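Local coordinates for protein BSU-2 beta-lactamase (Bacillus subtilis, PDB 6W5E) that probably hydrolyses beta-lactam antibiotics as a class D, serine-type beta-lactamase of a Gram-positive bacterium, at residues G103-R106 with W111-D114; E153-S156 with Q161-L164; K181-E186 with V228-T233. All blocks are in the same frame, centred on the assembly; numbering follows the deposited sequence.

Interaction 1. Residues G103-R106 with W111-D114; sequences GVKR and WNRD
N112 docks its side-chain amide against the backbone of K105 and R106. R106 N donates to N112 OD1 at 2.8 Å. The bond is nearly straight at its hydrogen, but the donor is tilted 28° from the carbonyl plane. On the other branch of the amide, N112 ND2 touches K105 CG at 3.4 Å. The K105 and N112 side chains cross at a slant. N112 CG lies opposite the carbonyl carbon and beside the backbone N (chi1 -57°), and the amide reaches the other segment. R106 CB adds an apolar touch at the edge of the W111 indole, 4.0 Å from CE3.

A water extends the polar link. It accepts from R106 NH1 at 2.9 Å. It lies 2.9 Å from N112 OD1 and can donate to it or, more weakly, to W111 O, which compete for its protons. Further out, D102 holds the guanidinium of R106 in a salt bridge. E109 takes N112 ND2, and E123 takes the indole N-H of W111. N112 is the centre of an inverse gamma turn, closed by a weak bond from R113 N to W111 O. The contact joins two parts of the loop between strands 98-99 and 115-116, which form a small two-stranded antiparallel sheet.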
loop_
_atom_site.group_PDB
_atom_site.type_symbol
_atom_site.label_atom_id
_atom_site.label_comp_id
_atom_site.label_asym_id
_atom_site.label_seq_id
_atom_site.Cartn_x
_atom_site.Cartn_y
_atom_site.Cartn_z
ATOM N N GLY A 103 -22.328 4.163 14.272
ATOM C CA GLY A 103 -22.669 5.401 14.934
ATOM C C GLY A 103 -21.640 5.917 15.916
ATOM O O GLY A 103 -21.883 6.946 16.554
ATOM N N VAL A 104 -20.499 5.252 16.059
ATOM C CA VAL A 104 -19.466 5.683 16.995
ATOM C C VAL A 104 -18.561 6.689 16.295
ATOM O O VAL A 104 -18.024 6.405 15.220
ATOM C CB VAL A 104 -18.663 4.483 17.522
ATOM C CG1 VAL A 104 -17.470 4.956 18.345
ATOM C CG2 VAL A 104 -19.563 3.559 18.338
ATOM N N LYS A 105 -18.388 7.864 16.902
ATOM C CA LYS A 105 -17.535 8.895 16.320
ATOM C C LYS A 105 -16.072 8.542 16.556
ATOM O O LYS A 105 -15.621 8.459 17.705
ATOM C CB LYS A 105 -17.855 10.258 16.934
ATOM C CG LYS A 105 -17.472 11.451 16.051
ATOM C CD LYS A 105 -17.059 12.666 16.887
ATOM C CE LYS A 105 -17.172 13.978 16.107
ATOM N NZ LYS A 105 -16.181 14.098 14.997
ATOM N N ARG A 106 -15.330 8.345 15.472
ATOM C CA ARG A 106 -13.930 7.961 15.531
ATOM C C ARG A 106 -13.044 9.122 15.077
ATOM O O ARG A 106 -13.523 10.236 14.830
ATOM C CB ARG A 106 -13.712 6.657 14.758
ATOM C CG ARG A 106 -14.384 5.472 15.436
ATOM C CD ARG A 106 -14.168 4.168 14.692
ATOM N NE ARG A 106 -14.772 3.053 15.417
ATOM C CZ ARG A 106 -16.017 2.622 15.233
ATOM N NH1 ARG A 106 -16.796 3.203 14.328
ATOM N NH2 ARG A 106 -16.479 1.603 15.947
ATOM N N TRP A 111 -14.425 8.613 8.454
ATOM C CA TRP A 111 -14.713 7.263 8.920
ATOM C C TRP A 111 -16.119 7.120 9.477
ATOM O O TRP A 111 -16.599 5.988 9.628
ATOM C CB TRP A 111 -13.747 6.899 10.047
ATOM C CG TRP A 111 -12.307 6.773 9.627
ATOM C CD1 TRP A 111 -11.791 6.930 8.368
ATOM C CD2 TRP A 111 -11.199 6.455 10.478
ATOM N NE1 TRP A 111 -10.432 6.716 8.390
ATOM C CE2 TRP A 111 -10.043 6.436 9.674
ATOM C CE3 TRP A 111 -11.073 6.192 11.847
ATOM C CZ2 TRP A 111 -8.784 6.150 10.188
ATOM C CZ3 TRP A 111 -9.820 5.916 12.357
ATOM C CH2 TRP A 111 -8.691 5.901 11.533
ATOM N N ASN A 112 -16.771 8.234 9.814
ATOM C CA ASN A 112 -18.032 8.219 10.557
ATOM C C ASN A 112 -19.230 8.235 9.604
ATOM O O ASN A 112 -20.057 9.143 9.593
ATOM C CB ASN A 112 -18.079 9.381 11.544
ATOM C CG ASN A 112 -16.913 9.371 12.509
ATOM O OD1 ASN A 112 -16.415 8.307 12.880
ATOM N ND2 ASN A 112 -16.474 10.557 12.933
ATOM N N ARG A 113 -19.304 7.178 8.803
ATOM C CA ARG A 113 -20.304 7.029 7.757
ATOM C C ARG A 113 -20.275 5.571 7.316
ATOM O O ARG A 113 -19.317 4.842 7.591
ATOM C CB ARG A 113 -19.983 7.949 6.569
ATOM C CG ARG A 113 -18.700 7.528 5.836
ATOM C CD ARG A 113 -18.395 8.333 4.575
ATOM N NE ARG A 113 -18.058 9.722 4.872
ATOM C CZ ARG A 113 -17.227 10.471 4.150
ATOM N NH1 ARG A 113 -16.994 11.726 4.507
ATOM N NH2 ARG A 113 -16.627 9.970 3.076
ATOM N N ASP A 114 -21.327 5.143 6.626
ATOM C CA ASP A 114 -21.285 3.819 6.029
ATOM C C ASP A 114 -20.141 3.769 5.028
ATOM O O ASP A 114 -19.815 4.767 4.377
ATOM C CB ASP A 114 -22.592 3.519 5.297
ATOM C CG ASP A 114 -23.799 3.460 6.221
ATOM O OD1 ASP A 114 -23.649 3.228 7.442
ATOM O OD2 ASP A 114 -24.922 3.638 5.705
HETATM O O HOH W 1 -16.280 5.418 12.482
#

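Interaction 2. Residues E153-S156 with Q161-L164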
loop_
_atom_site.group_PDB
_atom_site.type_symbol
_atom_site.label_atom_id
_atom_site.label_comp_id
_atom_site.label_asym_id
_atom_site.label_seq_id
_atom_site.Cartn_x
_atom_site.Cartn_y
_atom_site.Cartn_z
ATOM N N GLU A 153 4.995 -12.425 8.688
ATOM C CA GLU A 153 3.765 -13.218 8.683
ATOM C C GLU A 153 3.165 -13.409 10.076
ATOM O O GLU A 153 2.369 -14.326 10.286
ATOM C CB GLU A 153 3.956 -14.563 7.962
ATOM C CG GLU A 153 4.657 -14.429 6.612
ATOM C CD GLU A 153 4.903 -15.763 5.937
ATOM O OE1 GLU A 153 4.289 -16.767 6.364
ATOM O OE2 GLU A 153 5.702 -15.805 4.975
ATOM N N ASP A 154 3.505 -12.548 11.033
ATOM C CA ASP A 154 3.125 -12.749 12.428
ATOM C C ASP A 154 1.796 -12.042 12.697
ATOM O O ASP A 154 1.742 -10.810 12.763
ATOM C CB ASP A 154 4.230 -12.221 13.342
ATOM C CG ASP A 154 4.014 -12.596 14.793
ATOM O OD1 ASP A 154 2.860 -12.905 15.169
ATOM O OD2 ASP A 154 4.997 -12.553 15.561
ATOM N N ILE A 155 0.731 -12.825 12.884
ATOM C CA ILE A 155 -0.598 -12.284 13.150
ATOM C C ILE A 155 -1.018 -12.480 14.608
ATOM O O ILE A 155 -2.194 -12.343 14.938
ATOM C CB ILE A 155 -1.657 -12.792 12.153
ATOM C CG1 ILE A 155 -1.884 -14.303 12.273
ATOM C CG2 ILE A 155 -1.243 -12.459 10.727
ATOM C CD1 ILE A 155 -3.103 -14.825 11.477
ATOM N N SER A 156 -0.060 -12.772 15.491
ATOM C CA SER A 156 -0.375 -13.011 16.895
ATOM C C SER A 156 -0.945 -11.789 17.600
ATOM O O SER A 156 -1.529 -11.933 18.678
ATOM C CB SER A 156 0.856 -13.557 17.623
ATOM O OG SER A 156 1.847 -12.548 17.763
ATOM N N GLN A 161 -6.133 -6.701 14.665
ATOM C CA GLN A 161 -5.152 -5.737 15.152
ATOM C C GLN A 161 -3.763 -5.917 14.550
ATOM O O GLN A 161 -2.962 -4.978 14.605
ATOM C CB GLN A 161 -5.050 -5.823 16.688
ATOM C CG GLN A 161 -4.172 -4.765 17.367
ATOM C CD GLN A 161 -4.691 -3.353 17.171
ATOM O OE1 GLN A 161 -5.891 -3.106 17.270
ATOM N NE2 GLN A 161 -3.785 -2.415 16.892
ATOM N N PHE A 162 -3.460 -7.067 13.945
ATOM C CA PHE A 162 -2.061 -7.451 13.741
ATOM C C PHE A 162 -1.285 -6.524 12.820
ATOM O O PHE A 162 -0.055 -6.501 12.905
ATOM C CB PHE A 162 -1.939 -8.897 13.252
ATOM C CG PHE A 162 -2.569 -9.158 11.901
ATOM C CD1 PHE A 162 -1.896 -8.855 10.729
ATOM C CD2 PHE A 162 -3.828 -9.735 11.806
ATOM C CE1 PHE A 162 -2.471 -9.101 9.497
ATOM C CE2 PHE A 162 -4.407 -9.993 10.572
ATOM C CZ PHE A 162 -3.724 -9.672 9.415
ATOM N N TRP A 163 -1.952 -5.785 11.936
ATOM C CA TRP A 163 -1.248 -4.909 10.999
ATOM C C TRP A 163 -1.103 -3.484 11.512
ATOM O O TRP A 163 -0.523 -2.642 10.807
ATOM C CB TRP A 163 -1.937 -4.900 9.627
ATOM C CG TRP A 163 -3.319 -4.301 9.609
ATOM C CD1 TRP A 163 -3.654 -3.013 9.297
ATOM C CD2 TRP A 163 -4.550 -4.983 9.861
ATOM N NE1 TRP A 163 -5.011 -2.845 9.362
ATOM C CE2 TRP A 163 -5.590 -4.042 9.701
ATOM C CE3 TRP A 163 -4.874 -6.295 10.207
ATOM C CZ2 TRP A 163 -6.934 -4.375 9.882
ATOM C CZ3 TRP A 163 -6.208 -6.624 10.387
ATOM C CH2 TRP A 163 -7.220 -5.669 10.223
ATOM N N LEU A 164 -1.609 -3.204 12.711
ATOM C CA LEU A 164 -1.683 -1.854 13.265
ATOM C C LEU A 164 -0.753 -1.766 14.468
ATOM O O LEU A 164 -1.151 -2.094 15.593
ATOM C CB LEU A 164 -3.117 -1.534 13.672
ATOM C CG LEU A 164 -4.131 -1.592 12.529
ATOM C CD1 LEU A 164 -5.535 -1.702 13.095
ATOM C CD2 LEU A 164 -3.991 -0.365 11.656
#
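This contact belongs to the loop between helices 138-147 and 172-184, which probably corresponds to the omega loop of class D beta-lactamases and runs past the carboxylated lysine of the active site. The segment Q161 to L164 is a type I beta turn, closed by the backbone bond from L164 N to Q161 O.

The centre of the contact is a CH-pi interaction. I155 CG2 stands over the middle of the F162 ring, 3.6 Å from its centroid and 8° off the normal. The two side chains lie side by side and point the same way. F162 CB also packs on I155 CA at 3.6 Å. F162 CG falls between its backbone N and carbonyl carbon (chi1 63°), the crowded position. This stands the ring up beside I155 and turns a face to it. The opposite face is covered by W163, whose CE3 lies 3.6 Å above the ring, over its centre. F162 is thus sandwiched between a methyl group and the edge of an indole.

M141 touches both I155 and F162, and F78 meets the F162 ring edge-to-face. W163 NE1 is hydrogen-bonded to the carbamate oxygen OQ2 of the carboxylated lysine at position 79. As in other class D enzymes, this lysine is probably the general base. F162, packed on W163, is one shell further out and probably helps to position the indole.

Polar bonds within each segment shape the two backbones. D154 OD1 accepts from S156 N at 2.9 Å, an Asx turn, and from S156 OG at 2.8 Å. In the beta turn, Q161 NE2 donates to L164 O at 3.0 Å, in the carbonyl plane and on a lone pair.

Interaction 3. Residues K181-E186 with V228-T233; sequences KLAKEE and VGFIKT
F230 projects from strand 225-233 and meets L182 and A183 in the last turn of helix 172-184. These three side chains make the contact. A183 CB sits over one face of the F230 ring, 4.3 Å from the centroid and 25° off the normal, a loose CH-pi contact. It lies toward the rim of the ring, and its closest ring atom is F230 CD2, at 3.9 Å. L182 comes at the edge instead. Its CD2 lies near the ring plane, 3.9 Å from F230 CZ, and the two side chains cross at about a right angle. The ring is therefore held from two directions, one over a face and one at an edge.

The torsions fit this. L182 puts CG anti to its backbone N (chi1 175°), which brings the isobutyl group down beside the far end of the ring. F230 has chi1 27°, well short of a staggered value, so this torsion is probably somewhat strained. The ring of Y212, on the neighbouring strand 209-217, meets the F230 ring at a slant, and K198 also touches F230.

A Schellman motif ends the helix, with E185 at positive phi. E186 N is bonded back to K181 O at 2.9 Å, and E185 N to L182 O at 3.0 Å. The carboxylate of E185 turns to K191, K195 and K198 in salt bridges. M194 of helix 191-200 also packs on L182.

The meeting surfaces are wholly hydrocarbon and aromatic. The helix end is thus joined to the six-stranded antiparallel sheet by dispersion and burial of apolar surface, while the charged ends of K184 and E185 find partners outside this contact.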
loop_
_atom_site.group_PDB
_atom_site.type_symbol
_atom_site.label_atom_id
_atom_site.label_comp_id
_atom_site.label_asym_id
_atom_site.label_seq_id
_atom_site.Cartn_x
_atom_site.Cartn_y
_atom_site.Cartn_z
ATOM N N LYS A 181 4.644 -8.039 -7.881
ATOM C CA LYS A 181 3.820 -9.169 -8.303
ATOM C C LYS A 181 2.384 -8.740 -8.578
ATOM O O LYS A 181 1.760 -9.221 -9.533
ATOM C CB LYS A 181 3.858 -10.269 -7.246
ATOM C CG LYS A 181 5.243 -10.835 -7.013
ATOM C CD LYS A 181 5.240 -11.760 -5.801
ATOM C CE LYS A 181 6.592 -12.406 -5.566
ATOM N NZ LYS A 181 6.633 -13.017 -4.208
ATOM N N LEU A 182 1.840 -7.836 -7.758
ATOM C CA LEU A 182 0.494 -7.331 -8.020
ATOM C C LEU A 182 0.444 -6.534 -9.322
ATOM O O LEU A 182 -0.477 -6.703 -10.129
ATOM C CB LEU A 182 0.006 -6.491 -6.835
ATOM C CG LEU A 182 -1.349 -5.791 -7.027
ATOM C CD1 LEU A 182 -2.462 -6.817 -7.266
ATOM C CD2 LEU A 182 -1.673 -4.883 -5.831
ATOM N N ALA A 183 1.426 -5.659 -9.546
ATOM C CA ALA A 183 1.462 -4.899 -10.793
ATOM C C ALA A 183 1.495 -5.822 -12.005
ATOM O O ALA A 183 0.786 -5.596 -12.995
ATOM C CB ALA A 183 2.679 -3.977 -10.801
ATOM N N LYS A 184 2.312 -6.866 -11.946
ATOM C CA LYS A 184 2.422 -7.829 -13.031
ATOM C C LYS A 184 1.253 -8.800 -13.074
ATOM O O LYS A 184 1.164 -9.601 -14.016
ATOM C CB LYS A 184 3.702 -8.639 -12.851
ATOM C CG LYS A 184 5.013 -7.882 -13.055
ATOM C CD LYS A 184 6.175 -8.807 -12.687
ATOM C CE LYS A 184 7.548 -8.219 -12.946
ATOM N NZ LYS A 184 8.608 -9.166 -12.487
ATOM N N GLU A 185 0.392 -8.775 -12.059
ATOM C CA GLU A 185 -0.723 -9.715 -11.929
ATOM C C GLU A 185 -0.240 -11.161 -11.888
ATOM O O GLU A 185 -0.895 -12.069 -12.400
ATOM C CB GLU A 185 -1.826 -9.463 -12.960
ATOM C CG GLU A 185 -2.314 -8.023 -12.840
ATOM C CD GLU A 185 -3.379 -7.637 -13.827
ATOM O OE1 GLU A 185 -3.861 -8.512 -14.576
ATOM O OE2 GLU A 185 -3.726 -6.437 -13.843
ATOM N N GLU A 186 0.919 -11.365 -11.259
ATOM C CA GLU A 186 1.517 -12.680 -11.033
ATOM C C GLU A 186 1.343 -13.113 -9.588
ATOM O O GLU A 186 2.275 -13.572 -8.929
ATOM C CB GLU A 186 2.987 -12.673 -11.437
ATOM C CG GLU A 186 3.175 -12.575 -12.953
ATOM C CD GLU A 186 4.618 -12.359 -13.383
ATOM O OE1 GLU A 186 5.509 -12.344 -12.513
ATOM O OE2 GLU A 186 4.855 -12.196 -14.601
ATOM N N VAL A 228 2.752 3.394 -0.835
ATOM C CA VAL A 228 3.204 2.288 -1.665
ATOM C C VAL A 228 2.258 2.130 -2.842
ATOM O O VAL A 228 1.062 2.416 -2.737
ATOM C CB VAL A 228 3.315 0.976 -0.846
ATOM C CG1 VAL A 228 4.148 1.208 0.424
ATOM C CG2 VAL A 228 1.947 0.421 -0.477
ATOM N N GLY A 229 2.791 1.689 -3.970
ATOM C CA GLY A 229 1.911 1.544 -5.123
ATOM C C GLY A 229 2.699 1.448 -6.419
ATOM O O GLY A 229 3.814 0.928 -6.450
ATOM N N PHE A 230 2.073 1.925 -7.489
ATOM C CA PHE A 230 2.703 1.874 -8.795
ATOM C C PHE A 230 2.109 2.967 -9.663
ATOM O O PHE A 230 1.043 3.509 -9.369
ATOM C CB PHE A 230 2.620 0.486 -9.459
ATOM C CG PHE A 230 1.445 -0.343 -9.028
ATOM C CD1 PHE A 230 0.177 -0.112 -9.537
ATOM C CD2 PHE A 230 1.615 -1.372 -8.113
ATOM C CE1 PHE A 230 -0.895 -0.886 -9.134
ATOM C CE2 PHE A 230 0.541 -2.149 -7.714
ATOM C CZ PHE A 230 -0.715 -1.900 -8.226
ATOM N N ILE A 231 2.826 3.306 -10.729
ATOM C CA ILE A 231 2.379 4.335 -11.658
ATOM C C ILE A 231 2.496 3.803 -13.074
ATOM O O ILE A 231 3.525 3.229 -13.449
ATOM C CB ILE A 231 3.130 5.674 -11.480
ATOM C CG1 ILE A 231 2.634 6.697 -12.506
ATOM C CG2 ILE A 231 4.668 5.500 -11.555
ATOM C CD1 ILE A 231 2.965 8.114 -12.148
ATOM N N LYS A 232 1.431 3.967 -13.847
ATOM C CA LYS A 232 1.417 3.576 -15.245
ATOM C C LYS A 232 1.579 4.842 -16.069
ATOM O O LYS A 232 0.852 5.814 -15.854
ATOM C CB LYS A 232 0.088 2.893 -15.575
ATOM C CG LYS A 232 -0.119 2.614 -17.051
ATOM C CD LYS A 232 -1.336 1.720 -17.309
ATOM C CE LYS A 232 -2.463 1.940 -16.298
ATOM N NZ LYS A 232 -3.816 1.625 -16.855
ATOM N N THR A 233 2.563 4.849 -16.958
ATOM C CA THR A 233 2.797 5.962 -17.872
ATOM C C THR A 233 2.761 5.459 -19.310
ATOM O O THR A 233 2.612 4.264 -19.576
ATOM C CB THR A 233 4.142 6.662 -17.614
ATOM O OG1 THR A 233 5.206 5.911 -18.224
ATOM C CG2 THR A 233 4.416 6.817 -16.122
#

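How the interactions relate
The three contacts come one after another along the chain and lie within one transpeptidase-like domain. Interactions 1 and 2 are both local loop closures, with centres 24 Å apart and nearest atoms about 8 Å apart. Both have residues packed on helix 126-136: W111 and R106 in the first, W163 and L164 in the second. Interaction 3 is different. It links residues far apart in sequence and lies on the opposite side of the chain's centre from the other two. Its centre is 24 Å from that of interaction 2 and 32 Å from that of interaction 1. Helix 172-184 follows the loop of interaction 2, and its end packs on strand 225-233, which comes later in the chain.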